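Local coordinates for protein putative rubredoxin reductase (PDB 3FG2) that probably passes electrons from NADH through its bound FAD to a ferredoxin that serves the cytochrome P450 CYP199A2, at residues Y203-T208 / L222-T227; L329-L334 / G364-N369; G337-V342 / C356-K361. All blocks are in the same frame, centred on the assembly; numbering follows the deposited sequence.

Following the chain from the N terminus, contact 1 comes first: residues 203-208 and 222-227 meet at the base of a small antiparallel sheet, closing a loop of 13 residues that is almost all strand. It is complete before the other two begin. Contact 2 opens next at 329-334 and closes at 364-369, pairing strands 327-333 and 361-368. Contact 3, 337-342 with 356-361, lies wholly within that span and pairs strand 340-344 with 351-358. Both belong to one antiparallel sheet of the C-terminal reductase region and touch through the neighbouring strands 351-358 and 361-368. Contact 1, in the pyridine nucleotide-disulphide oxidoreductase part of the chain, stays apart, its nearest atoms about 13 Å from contact 2.

Contact 1. Residues Y203-T208 / L222-T227; sequences YGVRAT and LSDGNT
Two hydrogen bonds join Arg206 to Ser223. The amide N of Arg206 points almost straight at Ser223 OG, 3.0 Å away with an angle of 167° at the hydrogen, while Ser223 N returns a more bent bond of 2.9 Å to Arg206 O. Ser223 OG can take this amide because it stands between its own backbone N and carbonyl carbon (chi1 48°). The carbonyl of Arg206 also receives a CA-H...O contact from Leu222 CA, at 3.2 Å.

Two waters add bridges. One donates to Gly204 O and pairs with Ser223 OG; another donates to Leu222 O and pairs with Thr208 OG1, 2.7 Å from it.

Among the apolar contacts, Val205 CG2 meets Leu222 CD1 at 4.1 Å, both residues also resting on Val171 of strand 167-171, and Thr208 CG2 lies 3.5 Å from Ser223 CA. A valine in place of Thr208 would probably leave the bridging water without its hydroxyl mate and forfeit the weak bond to Val221 O.

Ala207 and Leu222 form a non-hydrogen-bonded antiparallel pair, followed by the type I turn Leu222-Gly225. Beyond that pair a side-chain oxygen, Ser223 OG, takes the Arg206 amide, giving a polar, watered rim beside the buried Val205-Leu222 contact.

Contact 2. Residues L329-L334 / G364-N369; sequences LQIVGL and GIESVN
Strands 329-333 and 364-368 are antiparallel neighbours in the five-stranded sheet of the C-terminal reductase region, with Gln330 paired to Ser367 and Val332 to Ile365 by two backbone hydrogen bonds each. Their short axes approach to 4.6 Å at 171°. Between these pairs, Ile331 and Glu366 form a non-hydrogen-bonded pair, where Ile331 CA makes a CA-H...O contact with Ile365 O at 3.3 Å.

The tight part is the hydrophobic end, Val332 with Ile365. They stand side by side on one face, pointing the same way, with Val332 CG1 3.9 Å from Ile365 CB. That methyl lies between its own backbone N and carbonyl carbon (chi1 57°), which turns it to the neighbouring strand; helix 371-380 packs on the same face through His374 and Arg378. Past Val332 and Ile365, Gly333 and Gly364 come close, their CA atoms 4.3 Å apart.

On the other face Ile331 CG2 touches Glu366 CG at 4.2 Å, the two side chains again alongside each other. Although Glu366 is buried, its carboxylate is not without a partner: OE1 hydrogen-bonds to Thr183 OG1. Phe190 of helix 184-196 packs against Leu329 and Val368 on this face, and the side chain of Ile331 comes within about 9 Å of the bound FAD.

The looser, wetter part is the other end of the Val332-Ile365 face, where Gln330 is partly exposed. Its extended chain carries the amide out to a water that ties it back to the partner strand, donating to Gln330 OE1 at 2.7 Å and to Ser367 O at 2.8 Å.

Contact 3. Residues G337-V342 / C356-K361; sequences GFDQVV and CYKAGK
Asp339 reaches to the turn that follows strand 351-358 and sets its carboxylate against the backbone of Lys358 and Ala359. OD2 accepts Ala359 N at 2.9 Å through its syn lone pair, and OD1 lies 3.3 Å from Lys358 CA. A water fills the angle beside it, donating to Asp339 OD1 and Gln340 OE1 and accepting from Gly360 N, so the carboxylate, the amide and the turn share one solvent molecule.

Next to this, Lys358 is bent at chi3 (66°) and lays its aliphatic part along the Gly337 backbone, CD 3.2 Å from Gly337 O.

Farther along, the broad bump is Tyr357. Its hollow is bounded by Gln340 and Val342 across the contact and, outside it, by Leu362 of strand 361-368 and Ala392 of helix 389-393. Gln340 O sits at the edge of the ring, near the ring plane, while the Gln340 side chain crosses obliquely with OE1 4.0 Å from Tyr357 CB. Val342 CG2 comes to 4.2 Å from ring atom CE1. The phenol hydroxyl is held outside the contact by Val387 O. On the other face of the sheet from Gln340 and Tyr357, Val341 CG2 touches Cys356 SG at 4.4 Å.

Tyr357 O accepts Asp339 N at 2.9 Å and, weakly, Gln340 N. Two residues thus face one: a classic beta bulge at the open end of the hairpin of strands 340-344 and 351-358, beside the type I' turn Lys358-Lys361.

Contact 1. Residues Y203-T208 / L222-T227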
loop_
_atom_site.group_PDB
_atom_site.type_symbol
_atom_site.label_atom_id
_atom_site.label_comp_id
_atom_site.label_asym_id
_atom_site.label_seq_id
_atom_site.Cartn_x
_atom_site.Cartn_y
_atom_site.Cartn_z
ATOM N N TYR A 203 -21.376 -5.776 8.127
ATOM C CA TYR A 203 -20.412 -5.566 9.200
ATOM C C TYR A 203 -20.491 -6.595 10.321
ATOM O O TYR A 203 -21.485 -7.303 10.459
ATOM C CB TYR A 203 -20.590 -4.167 9.798
ATOM C CG TYR A 203 -20.440 -3.063 8.788
ATOM C CD1 TYR A 203 -21.555 -2.397 8.278
ATOM C CD2 TYR A 203 -19.180 -2.697 8.317
ATOM C CE1 TYR A 203 -21.416 -1.389 7.319
ATOM C CE2 TYR A 203 -19.031 -1.704 7.367
ATOM C CZ TYR A 203 -20.148 -1.052 6.871
ATOM O OH TYR A 203 -19.984 -0.060 5.936
ATOM N N GLY A 204 -19.426 -6.659 11.117
ATOM C CA GLY A 204 -19.376 -7.570 12.244
ATOM C C GLY A 204 -19.338 -9.046 11.919
ATOM O O GLY A 204 -19.681 -9.869 12.771
ATOM N N VAL A 205 -18.905 -9.389 10.710
ATOM C CA VAL A 205 -18.844 -10.784 10.296
ATOM C C VAL A 205 -17.543 -11.196 9.595
ATOM O O VAL A 205 -16.857 -10.370 8.986
ATOM C CB VAL A 205 -20.035 -11.122 9.368
ATOM C CG1 VAL A 205 -21.315 -11.251 10.194
ATOM C CG2 VAL A 205 -20.206 -10.018 8.313
ATOM N N ARG A 206 -17.216 -12.482 9.706
ATOM C CA ARG A 206 -16.027 -13.066 9.087
ATOM C C ARG A 206 -16.500 -14.171 8.168
ATOM O O ARG A 206 -17.592 -14.714 8.354
ATOM C CB ARG A 206 -15.120 -13.757 10.110
ATOM C CG ARG A 206 -14.613 -12.941 11.259
ATOM C CD ARG A 206 -13.977 -13.889 12.274
ATOM N NE ARG A 206 -12.910 -14.686 11.676
ATOM C CZ ARG A 206 -11.613 -14.496 11.905
ATOM N NH1 ARG A 206 -11.211 -13.535 12.731
ATOM N NH2 ARG A 206 -10.714 -15.260 11.296
ATOM N N ALA A 207 -15.665 -14.522 7.198
ATOM C CA ALA A 207 -15.985 -15.622 6.304
ATOM C C ALA A 207 -15.560 -16.871 7.085
ATOM O O ALA A 207 -14.472 -16.905 7.657
ATOM C CB ALA A 207 -15.184 -15.508 5.011
ATOM N N THR A 208 -16.423 -17.879 7.138
ATOM C CA THR A 208 -16.095 -19.108 7.853
ATOM C C THR A 208 -15.992 -20.284 6.895
ATOM O O THR A 208 -15.533 -21.360 7.277
ATOM C CB THR A 208 -17.167 -19.459 8.904
ATOM O OG1 THR A 208 -18.437 -19.605 8.256
ATOM C CG2 THR A 208 -17.256 -18.372 9.968
ATOM N N LEU A 222 -20.863 -16.888 6.453
ATOM C CA LEU A 222 -20.392 -15.960 7.478
ATOM C C LEU A 222 -20.474 -16.513 8.894
ATOM O O LEU A 222 -21.140 -17.525 9.154
ATOM C CB LEU A 222 -21.194 -14.660 7.393
ATOM C CG LEU A 222 -21.195 -13.960 6.029
ATOM C CD1 LEU A 222 -22.188 -12.809 6.045
ATOM C CD2 LEU A 222 -19.789 -13.465 5.697
ATOM N N SER A 223 -19.799 -15.824 9.810
ATOM C CA SER A 223 -19.773 -16.213 11.218
ATOM C C SER A 223 -21.128 -16.076 11.913
ATOM O O SER A 223 -21.267 -16.447 13.082
ATOM C CB SER A 223 -18.720 -15.394 11.971
ATOM O OG SER A 223 -18.850 -14.020 11.665
ATOM N N ASP A 224 -22.127 -15.530 11.224
ATOM C CA ASP A 224 -23.436 -15.439 11.853
ATOM C C ASP A 224 -24.294 -16.606 11.371
ATOM O O ASP A 224 -25.485 -16.695 11.684
ATOM C CB ASP A 224 -24.112 -14.094 11.555
ATOM C CG ASP A 224 -24.327 -13.856 10.081
ATOM O OD1 ASP A 224 -24.861 -12.779 9.740
ATOM O OD2 ASP A 224 -23.961 -14.735 9.269
ATOM N N GLY A 225 -23.664 -17.511 10.622
ATOM C CA GLY A 225 -24.357 -18.685 10.113
ATOM C C GLY A 225 -24.996 -18.522 8.744
ATOM O O GLY A 225 -25.276 -19.507 8.065
ATOM N N ASN A 226 -25.227 -17.277 8.339
ATOM C CA ASN A 226 -25.851 -16.983 7.056
ATOM C C ASN A 226 -24.868 -17.135 5.902
ATOM O O ASN A 226 -23.655 -17.108 6.091
ATOM C CB ASN A 226 -26.422 -15.567 7.083
ATOM C CG ASN A 226 -27.010 -15.143 5.751
ATOM O OD1 ASN A 226 -27.808 -15.870 5.147
ATOM N ND2 ASN A 226 -26.631 -13.952 5.289
ATOM N N THR A 227 -25.398 -17.313 4.702
ATOM C CA THR A 227 -24.560 -17.467 3.525
ATOM C C THR A 227 -24.938 -16.444 2.475
ATOM O O THR A 227 -26.118 -16.246 2.201
ATOM C CB THR A 227 -24.717 -18.863 2.903
ATOM O OG1 THR A 227 -24.172 -19.849 3.789
ATOM C CG2 THR A 227 -23.998 -18.928 1.561
HETATM O O HOH W 1 -19.463 -12.585 14.026
HETATM O O HOH W 2 -20.500 -19.997 9.983
#

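Contact 2. Residues L329-L334 / G364-N369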
loop_
_atom_site.group_PDB
_atom_site.type_symbol
_atom_site.label_atom_id
_atom_site.label_comp_id
_atom_site.label_asym_id
_atom_site.label_seq_id
_atom_site.Cartn_x
_atom_site.Cartn_y
_atom_site.Cartn_z
ATOM N N LEU A 329 -10.031 10.281 -1.952
ATOM C CA LEU A 329 -9.723 10.393 -0.535
ATOM C C LEU A 329 -8.233 10.648 -0.395
ATOM O O LEU A 329 -7.411 9.902 -0.933
ATOM C CB LEU A 329 -10.062 9.091 0.193
ATOM C CG LEU A 329 -10.300 9.078 1.716
ATOM C CD1 LEU A 329 -9.904 7.712 2.263
ATOM C CD2 LEU A 329 -9.516 10.153 2.418
ATOM N N GLN A 330 -7.884 11.704 0.321
ATOM C CA GLN A 330 -6.488 12.017 0.555
ATOM C C GLN A 330 -6.267 12.137 2.054
ATOM O O GLN A 330 -7.048 12.776 2.762
ATOM C CB GLN A 330 -6.098 13.319 -0.141
ATOM C CG GLN A 330 -6.022 13.209 -1.644
ATOM C CD GLN A 330 -5.876 14.561 -2.286
ATOM O OE1 GLN A 330 -6.751 15.416 -2.155
ATOM N NE2 GLN A 330 -4.766 14.772 -2.976
ATOM N N ILE A 331 -5.205 11.508 2.537
ATOM C CA ILE A 331 -4.895 11.546 3.952
ATOM C C ILE A 331 -3.464 11.986 4.134
ATOM O O ILE A 331 -2.580 11.490 3.443
ATOM C CB ILE A 331 -5.003 10.157 4.603
ATOM C CG1 ILE A 331 -6.360 9.525 4.300
ATOM C CG2 ILE A 331 -4.809 10.282 6.111
ATOM C CD1 ILE A 331 -6.498 8.096 4.822
ATOM N N VAL A 332 -3.236 12.930 5.043
ATOM C CA VAL A 332 -1.882 13.361 5.343
ATOM C C VAL A 332 -1.729 13.286 6.860
ATOM O O VAL A 332 -2.509 13.895 7.608
ATOM C CB VAL A 332 -1.590 14.799 4.855
ATOM C CG1 VAL A 332 -2.580 15.789 5.465
ATOM C CG2 VAL A 332 -0.160 15.179 5.234
ATOM N N GLY A 333 -0.738 12.517 7.308
ATOM C CA GLY A 333 -0.497 12.352 8.734
ATOM C C GLY A 333 -1.043 11.029 9.248
ATOM O O GLY A 333 -1.755 10.325 8.533
ATOM N N LEU A 334 -0.703 10.678 10.486
ATOM C CA LEU A 334 -1.178 9.435 11.096
ATOM C C LEU A 334 -2.262 9.795 12.116
ATOM O O LEU A 334 -1.994 10.526 13.073
ATOM C CB LEU A 334 -0.010 8.713 11.778
ATOM C CG LEU A 334 1.161 8.315 10.860
ATOM C CD1 LEU A 334 2.359 7.849 11.677
ATOM C CD2 LEU A 334 0.708 7.213 9.916
ATOM N N GLY A 364 -3.670 14.882 11.784
ATOM C CA GLY A 364 -3.884 14.448 10.417
ATOM C C GLY A 364 -5.123 15.026 9.783
ATOM O O GLY A 364 -6.025 15.491 10.485
ATOM N N ILE A 365 -5.160 15.006 8.451
ATOM C CA ILE A 365 -6.310 15.509 7.712
ATOM C C ILE A 365 -6.724 14.495 6.664
ATOM O O ILE A 365 -5.909 14.077 5.840
ATOM C CB ILE A 365 -6.018 16.809 6.959
ATOM C CG1 ILE A 365 -5.503 17.886 7.909
ATOM C CG2 ILE A 365 -7.291 17.298 6.286
ATOM C CD1 ILE A 365 -5.225 19.219 7.204
ATOM N N GLU A 366 -7.995 14.114 6.704
ATOM C CA GLU A 366 -8.570 13.160 5.764
ATOM C C GLU A 366 -9.525 13.981 4.903
ATOM O O GLU A 366 -10.584 14.398 5.370
ATOM C CB GLU A 366 -9.335 12.084 6.529
ATOM C CG GLU A 366 -8.531 11.416 7.640
ATOM C CD GLU A 366 -9.430 10.676 8.621
ATOM O OE1 GLU A 366 -10.331 11.324 9.205
ATOM O OE2 GLU A 366 -9.241 9.453 8.807
ATOM N N SER A 367 -9.142 14.212 3.654
ATOM C CA SER A 367 -9.936 15.027 2.741
ATOM C C SER A 367 -10.639 14.272 1.624
ATOM O O SER A 367 -10.008 13.525 0.890
ATOM C CB SER A 367 -9.043 16.098 2.114
ATOM O OG SER A 367 -8.328 16.814 3.105
ATOM N N VAL A 368 -11.943 14.485 1.492
ATOM C CA VAL A 368 -12.722 13.849 0.436
ATOM C C VAL A 368 -13.008 14.896 -0.632
ATOM O O VAL A 368 -13.681 15.892 -0.365
ATOM C CB VAL A 368 -14.066 13.303 0.961
ATOM C CG1 VAL A 368 -14.955 12.900 -0.209
ATOM C CG2 VAL A 368 -13.823 12.113 1.858
ATOM N N ASN A 369 -12.496 14.665 -1.837
ATOM C CA ASN A 369 -12.673 15.597 -2.953
ATOM C C ASN A 369 -12.416 17.042 -2.513
ATOM O O ASN A 369 -13.210 17.940 -2.799
ATOM C CB ASN A 369 -14.090 15.492 -3.523
ATOM C CG ASN A 369 -14.481 14.070 -3.874
ATOM O OD1 ASN A 369 -13.741 13.348 -4.563
ATOM N ND2 ASN A 369 -15.664 13.661 -3.414
HETATM O O HOH W 3 -9.317 15.045 -1.397
#

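Contact 3. Residues G337-V342 / C356-K361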
loop_
_atom_site.group_PDB
_atom_site.type_symbol
_atom_site.label_atom_id
_atom_site.label_comp_id
_atom_site.label_asym_id
_atom_site.label_seq_id
_atom_site.Cartn_x
_atom_site.Cartn_y
_atom_site.Cartn_z
ATOM N N GLY A 337 -5.131 7.158 17.536
ATOM C CA GLY A 337 -5.235 7.800 18.831
ATOM C C GLY A 337 -5.988 9.116 18.808
ATOM O O GLY A 337 -5.887 9.906 19.752
ATOM N N PHE A 338 -6.744 9.355 17.738
ATOM C CA PHE A 338 -7.524 10.587 17.604
ATOM C C PHE A 338 -8.544 10.693 18.735
ATOM O O PHE A 338 -9.195 9.699 19.084
ATOM C CB PHE A 338 -8.264 10.595 16.261
ATOM C CG PHE A 338 -9.339 9.543 16.151
ATOM C CD1 PHE A 338 -10.654 9.830 16.512
ATOM C CD2 PHE A 338 -9.031 8.260 15.701
ATOM C CE1 PHE A 338 -11.650 8.856 16.429
ATOM C CE2 PHE A 338 -10.020 7.272 15.613
ATOM C CZ PHE A 338 -11.331 7.570 15.977
ATOM N N ASP A 339 -8.681 11.891 19.308
ATOM C CA ASP A 339 -9.648 12.101 20.383
ATOM C C ASP A 339 -10.606 13.254 20.070
ATOM O O ASP A 339 -11.477 13.592 20.873
ATOM C CB ASP A 339 -8.945 12.341 21.731
ATOM C CG ASP A 339 -8.000 13.525 21.708
ATOM O OD1 ASP A 339 -8.206 14.452 20.890
ATOM O OD2 ASP A 339 -7.059 13.542 22.530
ATOM N N GLN A 340 -10.450 13.848 18.894
ATOM C CA GLN A 340 -11.318 14.940 18.476
ATOM C C GLN A 340 -11.263 15.108 16.964
ATOM O O GLN A 340 -10.180 15.209 16.384
ATOM C CB GLN A 340 -10.901 16.239 19.159
ATOM C CG GLN A 340 -11.598 17.483 18.627
ATOM C CD GLN A 340 -11.208 18.737 19.394
ATOM O OE1 GLN A 340 -10.033 18.938 19.737
ATOM N NE2 GLN A 340 -12.188 19.595 19.658
ATOM N N VAL A 341 -12.435 15.132 16.332
ATOM C CA VAL A 341 -12.519 15.294 14.882
ATOM C C VAL A 341 -13.439 16.445 14.501
ATOM O O VAL A 341 -14.574 16.522 14.958
ATOM C CB VAL A 341 -13.028 14.001 14.200
ATOM C CG1 VAL A 341 -13.138 14.208 12.680
ATOM C CG2 VAL A 341 -12.084 12.857 14.508
ATOM N N VAL A 342 -12.935 17.339 13.659
ATOM C CA VAL A 342 -13.699 18.494 13.198
ATOM C C VAL A 342 -13.931 18.381 11.696
ATOM O O VAL A 342 -13.021 18.040 10.945
ATOM C CB VAL A 342 -12.939 19.816 13.463
ATOM C CG1 VAL A 342 -13.678 20.972 12.823
ATOM C CG2 VAL A 342 -12.784 20.045 14.959
ATOM N N CYS A 356 -8.334 15.754 12.208
ATOM C CA CYS A 356 -8.188 14.909 13.376
ATOM C C CYS A 356 -7.174 15.457 14.354
ATOM O O CYS A 356 -6.049 15.810 13.974
ATOM C CB CYS A 356 -7.780 13.510 12.936
ATOM S SG CYS A 356 -8.792 12.908 11.586
ATOM N N TYR A 357 -7.580 15.509 15.619
ATOM C CA TYR A 357 -6.729 16.001 16.691
ATOM C C TYR A 357 -6.501 14.980 17.795
ATOM O O TYR A 357 -7.266 14.021 17.960
ATOM C CB TYR A 357 -7.346 17.234 17.339
ATOM C CG TYR A 357 -7.488 18.421 16.433
ATOM C CD1 TYR A 357 -8.451 18.444 15.426
ATOM C CD2 TYR A 357 -6.669 19.539 16.594
ATOM C CE1 TYR A 357 -8.599 19.548 14.600
ATOM C CE2 TYR A 357 -6.808 20.650 15.772
ATOM C CZ TYR A 357 -7.775 20.650 14.779
ATOM O OH TYR A 357 -7.926 21.757 13.978
ATOM N N LYS A 358 -5.440 15.215 18.559
ATOM C CA LYS A 358 -5.094 14.390 19.709
ATOM C C LYS A 358 -4.435 15.340 20.703
ATOM O O LYS A 358 -3.417 15.959 20.399
ATOM C CB LYS A 358 -4.125 13.276 19.327
ATOM C CG LYS A 358 -3.776 12.381 20.507
ATOM C CD LYS A 358 -2.930 11.183 20.097
ATOM C CE LYS A 358 -1.566 11.602 19.605
ATOM N NZ LYS A 358 -0.722 10.417 19.272
ATOM N N ALA A 359 -5.037 15.478 21.879
ATOM C CA ALA A 359 -4.510 16.369 22.908
ATOM C C ALA A 359 -4.387 17.809 22.408
ATOM O O ALA A 359 -3.407 18.486 22.705
ATOM C CB ALA A 359 -3.152 15.869 23.391
ATOM N N GLY A 360 -5.373 18.261 21.638
ATOM C CA GLY A 360 -5.377 19.626 21.133
ATOM C C GLY A 360 -4.512 19.952 19.927
ATOM O O GLY A 360 -4.502 21.091 19.467
ATOM N N LYS A 361 -3.797 18.967 19.399
ATOM C CA LYS A 361 -2.913 19.189 18.260
ATOM C C LYS A 361 -3.356 18.418 17.014
ATOM O O LYS A 361 -3.713 17.238 17.082
ATOM C CB LYS A 361 -1.489 18.781 18.645
ATOM C CG LYS A 361 -0.422 19.090 17.605
ATOM C CD LYS A 361 0.967 18.804 18.168
ATOM C CE LYS A 361 2.080 19.195 17.210
ATOM N NZ LYS A 361 2.104 18.324 16.009
HETATM O O HOH W 4 -7.844 17.220 21.071
#